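Local coordinates for protein importin-95 (Chaetomium thermophilum, PDB 4XRI) that serves as an importin-beta nuclear transport receptor, a flexible HEAT-repeat protein that brings various protein cargoes into the nucleus and probably binds a small GTPase, at residues P112-G117 with G152-Q157; E331-L336 with Q363-A368; A425-E430 with I463-N468; M582-C587 with K622-E627; D720-S723 with H728-T731. The protein carries 2 engineered substitutions. All blocks are in the same frame, centred on the assembly; numbering follows the deposited sequence.

Contact 1. Residues P112-G117 with G152-Q157. Engineered in segment 112-117: Pro112 (natural residue Ser). With SO4 (sulfate ion), chain I; SO4 (sulfate ion), chain C.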
# COMPACT_ATOMS: atom_id res chain seq x y z
N PRO A 112 40.49 -14.20 -4.27
CA PRO A 112 40.79 -12.77 -4.33
C PRO A 112 39.81 -12.02 -5.23
O PRO A 112 39.77 -10.79 -5.21
CB PRO A 112 42.21 -12.73 -4.89
CG PRO A 112 42.35 -13.99 -5.65
CD PRO A 112 41.55 -15.01 -4.89
N ASN A 113 39.03 -12.76 -6.01
CA ASN A 113 37.97 -12.15 -6.82
C ASN A 113 36.71 -11.94 -5.98
O ASN A 113 36.07 -12.90 -5.55
CB ASN A 113 37.66 -13.01 -8.04
CG ASN A 113 36.70 -12.33 -9.00
OD1 ASN A 113 35.49 -12.52 -8.92
ND2 ASN A 113 37.25 -11.53 -9.91
N SER A 114 36.37 -10.68 -5.76
CA SER A 114 35.28 -10.31 -4.87
C SER A 114 33.92 -10.83 -5.33
O SER A 114 33.10 -11.26 -4.52
CB SER A 114 35.21 -8.79 -4.72
OG SER A 114 36.32 -8.30 -3.98
N LYS A 115 33.69 -10.80 -6.64
CA LYS A 115 32.41 -11.23 -7.19
C LYS A 115 32.19 -12.73 -7.00
O LYS A 115 31.08 -13.17 -6.69
CB LYS A 115 32.31 -10.85 -8.66
CG LYS A 115 32.26 -9.35 -8.89
CD LYS A 115 32.18 -9.00 -10.36
CE LYS A 115 32.14 -7.49 -10.56
NZ LYS A 115 32.16 -7.11 -12.00
N ALA A 116 33.25 -13.51 -7.20
CA ALA A 116 33.19 -14.95 -6.99
C ALA A 116 32.97 -15.26 -5.51
O ALA A 116 32.16 -16.13 -5.17
CB ALA A 116 34.46 -15.62 -7.48
N GLY A 117 33.67 -14.54 -4.65
CA GLY A 117 33.54 -14.71 -3.22
C GLY A 117 32.14 -14.42 -2.73
O GLY A 117 31.58 -15.16 -1.92
N GLY A 152 42.62 -14.77 5.18
CA GLY A 152 43.16 -13.67 4.42
C GLY A 152 42.04 -12.67 4.21
O GLY A 152 40.89 -12.98 4.52
N GLN A 153 42.36 -11.50 3.68
CA GLN A 153 41.37 -10.42 3.56
C GLN A 153 40.05 -10.87 2.94
O GLN A 153 38.99 -10.70 3.54
CB GLN A 153 41.94 -9.27 2.74
CG GLN A 153 40.91 -8.20 2.44
CD GLN A 153 41.43 -7.13 1.51
OE1 GLN A 153 42.52 -6.59 1.71
NE2 GLN A 153 40.65 -6.82 0.48
N HIS A 154 40.13 -11.45 1.75
CA HIS A 154 38.92 -11.83 1.02
C HIS A 154 38.17 -13.00 1.66
O HIS A 154 36.94 -13.02 1.64
CB HIS A 154 39.26 -12.17 -0.43
CG HIS A 154 39.34 -10.97 -1.32
ND1 HIS A 154 40.43 -10.11 -1.33
CD2 HIS A 154 38.46 -10.46 -2.22
CE1 HIS A 154 40.22 -9.14 -2.20
NE2 HIS A 154 39.03 -9.33 -2.76
N GLN A 155 38.90 -13.95 2.24
CA GLN A 155 38.23 -15.04 2.94
C GLN A 155 37.46 -14.49 4.13
O GLN A 155 36.37 -14.96 4.44
CB GLN A 155 39.22 -16.12 3.41
CG GLN A 155 38.52 -17.26 4.14
CD GLN A 155 39.42 -18.43 4.45
OE1 GLN A 155 40.49 -18.28 5.02
NE2 GLN A 155 38.98 -19.63 4.07
N LYS A 156 38.04 -13.49 4.79
CA LYS A 156 37.36 -12.81 5.89
C LYS A 156 36.10 -12.11 5.41
O LYS A 156 35.01 -12.33 5.95
CB LYS A 156 38.29 -11.80 6.57
CG LYS A 156 39.23 -12.39 7.60
CD LYS A 156 39.90 -11.29 8.40
CE LYS A 156 40.70 -11.85 9.56
NZ LYS A 156 41.13 -10.78 10.50
N GLN A 157 36.26 -11.26 4.39
CA GLN A 157 35.15 -10.53 3.79
C GLN A 157 33.97 -11.44 3.44
O GLN A 157 32.84 -11.21 3.88
CB GLN A 157 35.60 -9.82 2.51
CG GLN A 157 36.58 -8.68 2.70
CD GLN A 157 36.99 -8.07 1.36
OE1 GLN A 157 38.08 -8.34 0.85
NE2 GLN A 157 36.11 -7.26 0.79
S SO4 I . 39.20 -6.35 -4.77
O1 SO4 I . 39.04 -7.74 -5.21
O2 SO4 I . 38.30 -5.50 -5.55
O3 SO4 I . 38.88 -6.24 -3.35
O4 SO4 I . 40.58 -5.93 -4.99
S SO4 C . 34.64 -8.64 -14.52
O1 SO4 C . 33.67 -7.87 -15.29
O2 SO4 C . 34.62 -10.03 -14.97
O3 SO4 C . 35.98 -8.08 -14.73
O4 SO4 C . 34.31 -8.57 -13.10
O HOH W 1 36.73 -5.95 -2.11

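Contact 2. Residues E331-L336 with Q363-A368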
# COMPACT_ATOMS: atom_id res chain seq x y z
N GLU A 331 18.64 21.16 16.63
CA GLU A 331 19.88 20.77 15.98
C GLU A 331 19.64 20.17 14.60
O GLU A 331 20.36 20.47 13.65
CB GLU A 331 20.64 19.77 16.86
CG GLU A 331 20.89 20.24 18.28
CD GLU A 331 21.91 21.36 18.38
OE1 GLU A 331 22.57 21.67 17.36
OE2 GLU A 331 22.04 21.94 19.48
N VAL A 332 18.62 19.32 14.49
CA VAL A 332 18.38 18.55 13.28
C VAL A 332 17.60 19.31 12.21
O VAL A 332 17.94 19.26 11.03
CB VAL A 332 17.64 17.24 13.61
CG1 VAL A 332 17.28 16.48 12.34
CG2 VAL A 332 18.48 16.37 14.53
N VAL A 333 16.55 20.02 12.62
CA VAL A 333 15.70 20.73 11.66
C VAL A 333 16.44 21.81 10.86
O VAL A 333 16.27 21.88 9.64
CB VAL A 333 14.47 21.36 12.37
CG1 VAL A 333 13.69 22.25 11.40
CG2 VAL A 333 13.56 20.28 12.95
N PRO A 334 17.26 22.65 11.52
CA PRO A 334 18.03 23.59 10.70
C PRO A 334 18.92 22.91 9.65
O PRO A 334 19.14 23.48 8.58
CB PRO A 334 18.88 24.35 11.73
CG PRO A 334 18.07 24.31 12.96
CD PRO A 334 17.41 22.96 12.96
N VAL A 335 19.42 21.72 9.96
CA VAL A 335 20.25 20.98 9.01
C VAL A 335 19.41 20.49 7.84
O VAL A 335 19.84 20.56 6.68
CB VAL A 335 20.96 19.79 9.68
CG1 VAL A 335 21.65 18.92 8.64
CG2 VAL A 335 21.96 20.28 10.71
N LEU A 336 18.22 19.99 8.14
CA LEU A 336 17.29 19.54 7.12
C LEU A 336 16.93 20.66 6.15
O LEU A 336 16.92 20.47 4.93
CB LEU A 336 16.01 18.98 7.76
CG LEU A 336 16.13 17.60 8.40
CD1 LEU A 336 14.84 17.26 9.12
CD2 LEU A 336 16.45 16.56 7.34
N GLN A 363 8.73 16.67 6.71
CA GLN A 363 7.31 16.34 6.80
C GLN A 363 7.02 15.48 8.02
O GLN A 363 6.16 15.81 8.84
CB GLN A 363 6.83 15.63 5.54
CG GLN A 363 6.36 16.55 4.44
CD GLN A 363 5.53 15.82 3.40
OE1 GLN A 363 5.43 14.59 3.42
NE2 GLN A 363 4.92 16.57 2.49
N LEU A 364 7.75 14.37 8.13
CA LEU A 364 7.63 13.46 9.26
C LEU A 364 7.95 14.14 10.58
O LEU A 364 7.33 13.86 11.61
CB LEU A 364 8.55 12.25 9.07
CG LEU A 364 8.22 11.30 7.91
CD1 LEU A 364 9.35 10.29 7.73
CD2 LEU A 364 6.91 10.58 8.16
N TYR A 365 8.92 15.05 10.55
CA TYR A 365 9.33 15.77 11.75
C TYR A 365 8.20 16.66 12.26
O TYR A 365 7.97 16.76 13.47
CB TYR A 365 10.57 16.62 11.47
CG TYR A 365 11.58 16.60 12.59
CD1 TYR A 365 11.35 17.29 13.78
CD2 TYR A 365 12.77 15.89 12.47
CE1 TYR A 365 12.26 17.27 14.81
CE2 TYR A 365 13.70 15.87 13.50
CZ TYR A 365 13.44 16.56 14.66
OH TYR A 365 14.36 16.54 15.68
N ALA A 366 7.48 17.29 11.33
CA ALA A 366 6.37 18.16 11.67
C ALA A 366 5.24 17.38 12.32
O ALA A 366 4.58 17.85 13.24
CB ALA A 366 5.87 18.89 10.43
N GLN A 367 5.01 16.16 11.82
CA GLN A 367 4.01 15.27 12.38
C GLN A 367 4.44 14.79 13.76
O GLN A 367 3.62 14.63 14.67
CB GLN A 367 3.78 14.06 11.46
CG GLN A 367 3.15 14.40 10.12
CD GLN A 367 3.03 13.20 9.21
OE1 GLN A 367 2.54 12.14 9.61
NE2 GLN A 367 3.48 13.35 7.97
N ALA A 368 5.75 14.58 13.92
CA ALA A 368 6.30 14.00 15.14
C ALA A 368 6.33 14.97 16.31
O ALA A 368 6.10 14.58 17.45
CB ALA A 368 7.70 13.46 14.87

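Contact 3. Residues A425-E430 with I463-N468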
# COMPACT_ATOMS: atom_id res chain seq x y z
N ALA A 425 2.07 35.24 -4.30
CA ALA A 425 2.93 36.07 -5.14
C ALA A 425 4.09 35.26 -5.70
O ALA A 425 4.61 35.56 -6.78
CB ALA A 425 3.43 37.26 -4.36
N MET A 426 4.50 34.23 -4.97
CA MET A 426 5.61 33.38 -5.37
C MET A 426 5.30 32.58 -6.64
O MET A 426 6.20 32.00 -7.25
CB MET A 426 5.98 32.42 -4.23
CG MET A 426 7.47 32.11 -4.12
SD MET A 426 8.40 33.50 -3.45
CE MET A 426 7.26 34.08 -2.20
N MET A 427 4.03 32.56 -7.02
CA MET A 427 3.60 31.86 -8.23
C MET A 427 4.09 32.56 -9.49
O MET A 427 4.04 32.00 -10.58
CB MET A 427 2.08 31.74 -8.26
CG MET A 427 1.51 30.83 -7.18
SD MET A 427 1.75 29.08 -7.54
CE MET A 427 0.54 28.85 -8.84
N GLU A 428 4.57 33.80 -9.34
CA GLU A 428 5.10 34.55 -10.46
C GLU A 428 6.63 34.58 -10.45
O GLU A 428 7.25 35.42 -11.09
CB GLU A 428 4.56 35.98 -10.46
CG GLU A 428 3.12 36.09 -10.93
CD GLU A 428 2.96 35.71 -12.39
OE1 GLU A 428 3.91 35.93 -13.17
OE2 GLU A 428 1.89 35.18 -12.76
N ASP A 429 7.22 33.64 -9.72
CA ASP A 429 8.67 33.55 -9.63
C ASP A 429 9.27 33.14 -10.97
O ASP A 429 8.62 32.45 -11.75
CB ASP A 429 9.08 32.55 -8.54
CG ASP A 429 10.52 32.71 -8.11
OD1 ASP A 429 10.76 33.37 -7.07
OD2 ASP A 429 11.41 32.18 -8.80
N GLU A 430 10.50 33.58 -11.24
CA GLU A 430 11.18 33.23 -12.48
C GLU A 430 11.38 31.72 -12.57
O GLU A 430 11.07 31.10 -13.59
CB GLU A 430 12.54 33.92 -12.59
CG GLU A 430 12.50 35.43 -12.73
CD GLU A 430 13.89 36.03 -12.76
OE1 GLU A 430 14.87 35.30 -12.47
OE2 GLU A 430 14.02 37.23 -13.07
N ILE A 463 -7.02 30.59 -6.71
CA ILE A 463 -7.54 29.82 -7.83
C ILE A 463 -6.99 30.32 -9.16
O ILE A 463 -6.62 29.53 -10.03
CB ILE A 463 -9.09 29.85 -7.85
CG1 ILE A 463 -9.67 28.63 -7.12
CG2 ILE A 463 -9.63 29.88 -9.27
CD1 ILE A 463 -9.82 28.82 -5.63
N ARG A 464 -6.92 31.64 -9.31
CA ARG A 464 -6.48 32.24 -10.56
C ARG A 464 -5.02 31.89 -10.86
O ARG A 464 -4.67 31.59 -12.01
CB ARG A 464 -6.66 33.76 -10.51
CG ARG A 464 -6.63 34.43 -11.88
CD ARG A 464 -7.05 35.89 -11.77
NE ARG A 464 -6.12 36.66 -10.94
CZ ARG A 464 -6.38 37.87 -10.46
NH1 ARG A 464 -5.48 38.50 -9.71
NH2 ARG A 464 -7.55 38.45 -10.71
N SER A 465 -4.18 31.93 -9.83
CA SER A 465 -2.76 31.63 -9.98
C SER A 465 -2.54 30.16 -10.31
O SER A 465 -1.68 29.81 -11.13
CB SER A 465 -2.00 32.00 -8.71
OG SER A 465 -2.36 31.15 -7.63
N LEU A 466 -3.31 29.29 -9.68
CA LEU A 466 -3.22 27.85 -9.91
C LEU A 466 -3.66 27.50 -11.32
O LEU A 466 -3.02 26.69 -11.99
CB LEU A 466 -4.05 27.09 -8.88
CG LEU A 466 -3.58 27.25 -7.43
CD1 LEU A 466 -4.67 26.82 -6.47
CD2 LEU A 466 -2.30 26.48 -7.19
N PHE A 467 -4.75 28.11 -11.77
CA PHE A 467 -5.23 27.89 -13.13
C PHE A 467 -4.27 28.46 -14.16
O PHE A 467 -4.03 27.85 -15.20
CB PHE A 467 -6.62 28.49 -13.32
CG PHE A 467 -7.75 27.54 -13.01
CD1 PHE A 467 -8.64 27.81 -11.99
CD2 PHE A 467 -7.90 26.38 -13.75
CE1 PHE A 467 -9.67 26.93 -11.70
CE2 PHE A 467 -8.93 25.50 -13.46
CZ PHE A 467 -9.82 25.78 -12.44
N ASN A 468 -3.72 29.64 -13.86
CA ASN A 468 -2.73 30.25 -14.73
C ASN A 468 -1.52 29.33 -14.91
O ASN A 468 -0.99 29.19 -16.01
CB ASN A 468 -2.28 31.60 -14.17
CG ASN A 468 -1.32 32.33 -15.10
OD1 ASN A 468 -0.13 32.46 -14.80
ND2 ASN A 468 -1.83 32.80 -16.23

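Contact 4. Residues M582-C587 with K622-E627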
# COMPACT_ATOMS: atom_id res chain seq x y z
N MET A 582 -7.86 8.67 -22.01
CA MET A 582 -8.86 9.66 -22.40
C MET A 582 -10.27 9.20 -22.03
O MET A 582 -11.04 9.93 -21.41
CB MET A 582 -8.78 9.94 -23.91
CG MET A 582 -9.69 11.05 -24.40
SD MET A 582 -9.52 11.29 -26.18
CE MET A 582 -7.75 11.16 -26.37
N GLN A 583 -10.60 7.97 -22.43
CA GLN A 583 -11.91 7.41 -22.16
C GLN A 583 -12.15 7.20 -20.67
O GLN A 583 -13.25 7.43 -20.18
CB GLN A 583 -12.07 6.09 -22.92
CG GLN A 583 -12.18 6.24 -24.43
CD GLN A 583 -12.27 4.91 -25.14
OE1 GLN A 583 -11.65 3.93 -24.72
NE2 GLN A 583 -13.04 4.86 -26.22
N THR A 584 -11.11 6.77 -19.96
CA THR A 584 -11.21 6.54 -18.52
C THR A 584 -11.45 7.85 -17.77
O THR A 584 -12.26 7.91 -16.84
CB THR A 584 -9.95 5.85 -17.97
OG1 THR A 584 -9.79 4.58 -18.59
CG2 THR A 584 -10.07 5.66 -16.47
N SER A 585 -10.73 8.89 -18.18
CA SER A 585 -10.88 10.21 -17.58
C SER A 585 -12.27 10.78 -17.86
O SER A 585 -12.91 11.35 -16.97
CB SER A 585 -9.81 11.17 -18.09
OG SER A 585 -8.52 10.77 -17.66
N LEU A 586 -12.73 10.63 -19.09
CA LEU A 586 -14.03 11.13 -19.50
C LEU A 586 -15.17 10.40 -18.79
O LEU A 586 -16.19 11.01 -18.46
CB LEU A 586 -14.20 11.02 -21.02
CG LEU A 586 -13.45 12.07 -21.84
CD1 LEU A 586 -13.48 11.72 -23.32
CD2 LEU A 586 -14.06 13.45 -21.61
N CYS A 587 -14.98 9.11 -18.56
CA CYS A 587 -15.96 8.32 -17.82
C CYS A 587 -16.02 8.78 -16.37
O CYS A 587 -17.09 8.81 -15.76
CB CYS A 587 -15.64 6.83 -17.90
SG CYS A 587 -16.09 6.03 -19.46
N LYS A 622 -5.85 -5.99 -21.15
CA LYS A 622 -5.53 -5.16 -19.99
C LYS A 622 -5.88 -3.70 -20.27
O LYS A 622 -5.14 -2.99 -20.94
CB LYS A 622 -4.06 -5.31 -19.61
CG LYS A 622 -3.71 -6.72 -19.18
CD LYS A 622 -2.27 -6.86 -18.73
CE LYS A 622 -2.01 -8.25 -18.20
NZ LYS A 622 -0.60 -8.43 -17.76
N SER A 623 -7.02 -3.27 -19.74
CA SER A 623 -7.52 -1.92 -19.96
C SER A 623 -8.28 -1.44 -18.73
O SER A 623 -8.98 -2.21 -18.07
CB SER A 623 -8.41 -1.88 -21.20
OG SER A 623 -8.98 -0.59 -21.37
N SER A 624 -8.14 -0.15 -18.42
CA SER A 624 -8.84 0.44 -17.28
C SER A 624 -10.22 0.93 -17.69
O SER A 624 -11.00 1.38 -16.86
CB SER A 624 -8.02 1.59 -16.70
OG SER A 624 -7.92 2.66 -17.61
N VAL A 625 -10.51 0.83 -18.98
CA VAL A 625 -11.73 1.40 -19.55
C VAL A 625 -13.03 0.69 -19.16
O VAL A 625 -14.00 1.36 -18.80
CB VAL A 625 -11.64 1.45 -21.10
CG1 VAL A 625 -12.95 1.94 -21.69
CG2 VAL A 625 -10.49 2.36 -21.53
N PRO A 626 -13.09 -0.66 -19.25
CA PRO A 626 -14.37 -1.28 -18.90
C PRO A 626 -14.79 -1.00 -17.46
O PRO A 626 -15.98 -0.87 -17.18
CB PRO A 626 -14.09 -2.78 -19.10
CG PRO A 626 -12.96 -2.85 -20.03
CD PRO A 626 -12.10 -1.66 -19.71
N GLU A 627 -13.81 -0.89 -16.57
CA GLU A 627 -14.09 -0.62 -15.16
C GLU A 627 -14.66 0.78 -14.97
O GLU A 627 -15.57 0.99 -14.17
CB GLU A 627 -12.82 -0.80 -14.33
CG GLU A 627 -13.03 -0.70 -12.84
CD GLU A 627 -11.89 -1.32 -12.05
OE1 GLU A 627 -11.80 -1.08 -10.83
OE2 GLU A 627 -11.08 -2.05 -12.67

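Contact 5. Residues D720-S723 with H728-T731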
# COMPACT_ATOMS: atom_id res chain seq x y z
N ASP A 720 -28.58 -8.74 -1.43
CA ASP A 720 -29.28 -7.77 -2.26
C ASP A 720 -30.31 -8.42 -3.18
O ASP A 720 -31.41 -7.89 -3.37
CB ASP A 720 -28.28 -6.96 -3.09
CG ASP A 720 -27.37 -6.10 -2.24
OD1 ASP A 720 -27.87 -5.48 -1.28
OD2 ASP A 720 -26.16 -6.05 -2.53
N ILE A 721 -29.95 -9.57 -3.74
CA ILE A 721 -30.86 -10.31 -4.61
C ILE A 721 -32.08 -10.80 -3.83
O ILE A 721 -33.21 -10.71 -4.31
CB ILE A 721 -30.14 -11.50 -5.27
CG1 ILE A 721 -29.15 -11.00 -6.32
CG2 ILE A 721 -31.15 -12.45 -5.92
CD1 ILE A 721 -28.29 -12.09 -6.92
N ALA A 722 -31.83 -11.31 -2.63
CA ALA A 722 -32.90 -11.78 -1.75
C ALA A 722 -33.91 -10.67 -1.47
O ALA A 722 -35.12 -10.89 -1.50
CB ALA A 722 -32.32 -12.32 -0.45
N SER A 723 -33.39 -9.48 -1.19
CA SER A 723 -34.24 -8.32 -0.94
C SER A 723 -35.07 -7.96 -2.17
O SER A 723 -36.23 -7.56 -2.06
CB SER A 723 -33.39 -7.11 -0.52
OG SER A 723 -32.95 -7.24 0.81
N HIS A 728 -39.28 -15.31 -4.12
CA HIS A 728 -38.60 -16.04 -5.18
C HIS A 728 -37.33 -16.72 -4.68
O HIS A 728 -36.93 -17.76 -5.20
CB HIS A 728 -38.23 -15.10 -6.33
CG HIS A 728 -39.38 -14.77 -7.24
ND1 HIS A 728 -40.15 -13.64 -7.09
CD2 HIS A 728 -39.87 -15.42 -8.32
CE1 HIS A 728 -41.07 -13.61 -8.03
NE2 HIS A 728 -40.92 -14.68 -8.79
N PHE A 729 -36.71 -16.14 -3.65
CA PHE A 729 -35.42 -16.61 -3.18
C PHE A 729 -35.47 -18.00 -2.56
O PHE A 729 -34.44 -18.64 -2.37
CB PHE A 729 -34.83 -15.62 -2.16
CG PHE A 729 -33.34 -15.76 -1.98
CD1 PHE A 729 -32.47 -15.12 -2.85
CD2 PHE A 729 -32.82 -16.54 -0.97
CE1 PHE A 729 -31.10 -15.26 -2.70
CE2 PHE A 729 -31.46 -16.68 -0.81
CZ PHE A 729 -30.60 -16.04 -1.67
N GLU A 730 -36.68 -18.49 -2.26
CA GLU A 730 -36.82 -19.84 -1.72
C GLU A 730 -36.21 -20.87 -2.67
O GLU A 730 -35.70 -21.91 -2.25
CB GLU A 730 -38.29 -20.18 -1.46
CG GLU A 730 -38.49 -21.55 -0.82
CD GLU A 730 -39.95 -21.87 -0.55
OE1 GLU A 730 -40.83 -21.10 -0.98
OE2 GLU A 730 -40.21 -22.90 0.11
N THR A 731 -36.24 -20.54 -3.96
CA THR A 731 -35.62 -21.37 -4.99
C THR A 731 -34.12 -21.56 -4.75
O THR A 731 -33.56 -22.61 -5.08
CB THR A 731 -35.85 -20.75 -6.39
OG1 THR A 731 -37.25 -20.74 -6.69
CG2 THR A 731 -35.11 -21.52 -7.48

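Contact 1. Residues P112-G117 with G152-Q157
His154 lies against the turn Pro112-Ser114, where two helices of the HEAT-repeat solenoid, 114-131 and 153-168, have their N-terminal ends close together. Its CG stands beside the backbone N (chi1 -84°), which carries the imidazole across to the other turn.

One face of the ring meets the backbone of Pro112, an engineered residue that replaces a natural serine. Pro112 CA is 3.9 Å from the centroid of the His154 ring and only 12° off the ring normal, a CH-pi contact. Pro112 O lies over the same face, 2.9 Å from His154 NE2, but the angle is too poor for a hydrogen bond. On the opposite face, Gln157 OE1 sits over the ring centre. This amide is steadied by a bond of 3.0 Å from Gln153 NE2 to Gln157 OE1, one helical turn apart.

The edge of the imidazole points to the sulfate of chain I, probably from the crystallisation liquor. His154 NE2 donates to O1 of this sulfate at 2.9 Å with an N-H...O angle of 142°; its bond to O3 is weak. Ser114 OG is also at this edge, 3.1 Å from His154 NE2.

Just before Ser114, Asn113 is the N-cap of helix 114-131, and its OD1 accepts from Ala116 N. A water lies 3.0 Å from Ser114 OG and accepts a hydrogen bond from Gln157 NE2 at 3.2 Å.

Contact 2. Residues E331-L336 with Q363-A368
Tyr365 is the bump of this contact, and Val332, Val333 and Leu336 line the hollow that takes it. The tyrosine reaches across from helix 354-369 to helix 324-340. It also touches Thr329, and together these four neighbours have the i, i+3, i+4, i+7 spacing of a hole in knobs-into-holes packing. The short axes are 11.5 Å apart at closest approach and run roughly antiparallel, at 150°; the tyrosine is long enough to span the gap.

Val333 provides the floor for one ring face. Its CG2, placed beside the backbone N, sits over that face at 3.9 Å from the Tyr365 ring centroid, a CH-pi contact. The Val332 side chain crosses that of Tyr365 at about a right angle, with CG1 3.8 Å from Tyr365 CE2. Val332 CB also lies 3.9 Å from Tyr365 OH. Leu336 comes in one turn further along, its CD1 4.2 Å from Tyr365 CD2.

The three residues that meet the ring are apolar, and the hydroxyl has its polar partner further back: Tyr365 OH makes a hydrogen bond to the backbone O of Ala325, earlier in helix 324-340.

Neighbouring parts of the solenoid complete the packing. Helix 285-310 brings Trp295 to Val332 and Cys299 to Tyr365. Ile373, in the loop after helix 354-369, touches both Val333 and Tyr365, and Met280 of helix 265-280 packs on Leu336.

Contact 3. Residues A425-E430 with I463-N468
Met427 packs on Ser465 in a van der Waals contact between a loop and a helix of the HEAT-repeat solenoid. The methionine lies in the short turn that links helices 409-425 and 432-449. The serine is on helix 455-472, which runs past that turn.

The Met427 chain is folded rather than extended. Chi2 and chi3 are both bent (-76° and -73°), and this brings the terminal methyl onto the helix backbone. Met427 CE is 3.3 Å from Ser465 O and 4.1 Å from Leu466 CD2. Closer to the turn, Met427 CG lies alongside the serine, 4.0 Å from Ser465 CB.

The serine hydroxyl takes the crowded position between its backbone N and carbonyl carbon. There it is hydrogen-bonded to Leu462 O in its own helix, so the methionine meets a polar group that already has a partner. Met427 also touches Thr438 of helix 432-449 and Met476, while Leu466 touches Ala483, Leu484 and Ile487 of helix 477-490.

The turn has its own anchors. Asp429 forms a salt bridge with Arg393, and its other oxygen accepts from Ser431 N just ahead of helix 432-449.

On the exposed side, Glu428 and Asn468 cross at about a right angle, with their carboxylate and amide planes 40° apart. They approach without bonding: Glu428 OE2 is 4.0 Å from Asn468 OD1, two oxygens facing each other.

Contact 4. Residues M582-C587 with K622-E627
Thr584 and Ser624 turn their hydroxyls to each other from different torsions. In Thr584, OG1 is beside the backbone N and anti to the carbonyl carbon (chi1 -62°). In Ser624, OG lies between the backbone N and the carbonyl carbon (chi1 66°). Ser624 OG donates to Thr584 OG1 at 2.9 Å. The threonine oxygen is also hydrogen-bonded to Glu580 O, one turn back in its helix, so two bonds grip it.

Val625 packs beside this bond. Its CG2 is 3.7 Å from Thr584 OG1 and also 3.7 Å from Gln583 OE1. The Gln583 amide is held by a bond from NE2 to Thr563 OG1. Ile615 of helix 605-616 touches both Gln583 and Val625.

A valine in place of Thr584 would probably leave the Ser624 hydroxyl without its acceptor and take away the hydroxyl that bonds Glu580 O.

Ser623 OG accepts from Val625 N at 3.2 Å, with a nearly straight N-H...O angle of 162°. This is a capping bond at the start of helix 625-640. The capped helix start thus rests on the side of helix 573-597, a helix-to-helix junction within the stacked helices of the importin-beta HEAT-repeat solenoid.

Contact 5. Residues D720-S723 with H728-T731
Phe729 lays one face of its ring on Ala722, and these two residues bury most of the surface between the segments. The Ala722 methyl stands over the ring, displaced toward its rim. Ala722 CB is 3.9 Å from the Phe729 ring centroid and 17° off the normal, a CH-pi contact. The backbone comes nearer still, with Ala722 CA 3.5 Å from Phe729 CD1. In Phe729, CG is anti to the backbone N (chi1 -160°), which swings the ring back over the helix that has just ended.

Ile721 has a smaller share. Its CG2 comes to the ring edge, near the ring plane, at 4.3 Å from Phe729 CE1. The ring thus meets one methyl on a face and another at its edge.

The arrangement is the tight turn between two successive helices of the HEAT-repeat solenoid, 711-725 and 730-743. Helix 754-780 adds Ile774 against both Ala722 and Phe729, and Met778 against Phe729. Ile721 faces helix 690-701, where it meets Phe693, Met694 and Leu697.

A serine in place of Phe729 would probably open a gap over the Ala722 methyl and leave Ile774 and Met778 short of an apolar partner.

Nearby polar groups have their own partners. Asp720 forms a salt bridge with Arg680 and a hydrogen bond with Ser676, while Glu730 OE1 pairs with Lys783 NZ. Thr731 N bonds to His728 O at 3.1 Å.

In the fold
From the N terminus the five contacts follow one another in series; none nests in or crosses another. Contact 1 closes a loop of 34 residues and ties the starts of helices 114-131 and 153-168. Contact 2 joins helices 324-340 and 354-369 across 26 residues. Contact 3 brings the turn before helix 432-449 to helix 455-472 across 32 residues, and contact 4 links helices 573-597 and 625-640 across 34. Contact 5 closes only four residues, between helices 711-725 and 730-743. Contacts 1 and 5 lie on opposite sides of the chain's centre, their own centres about 72 Å apart. Each contact ties parts of the solenoid that are close together in the chain.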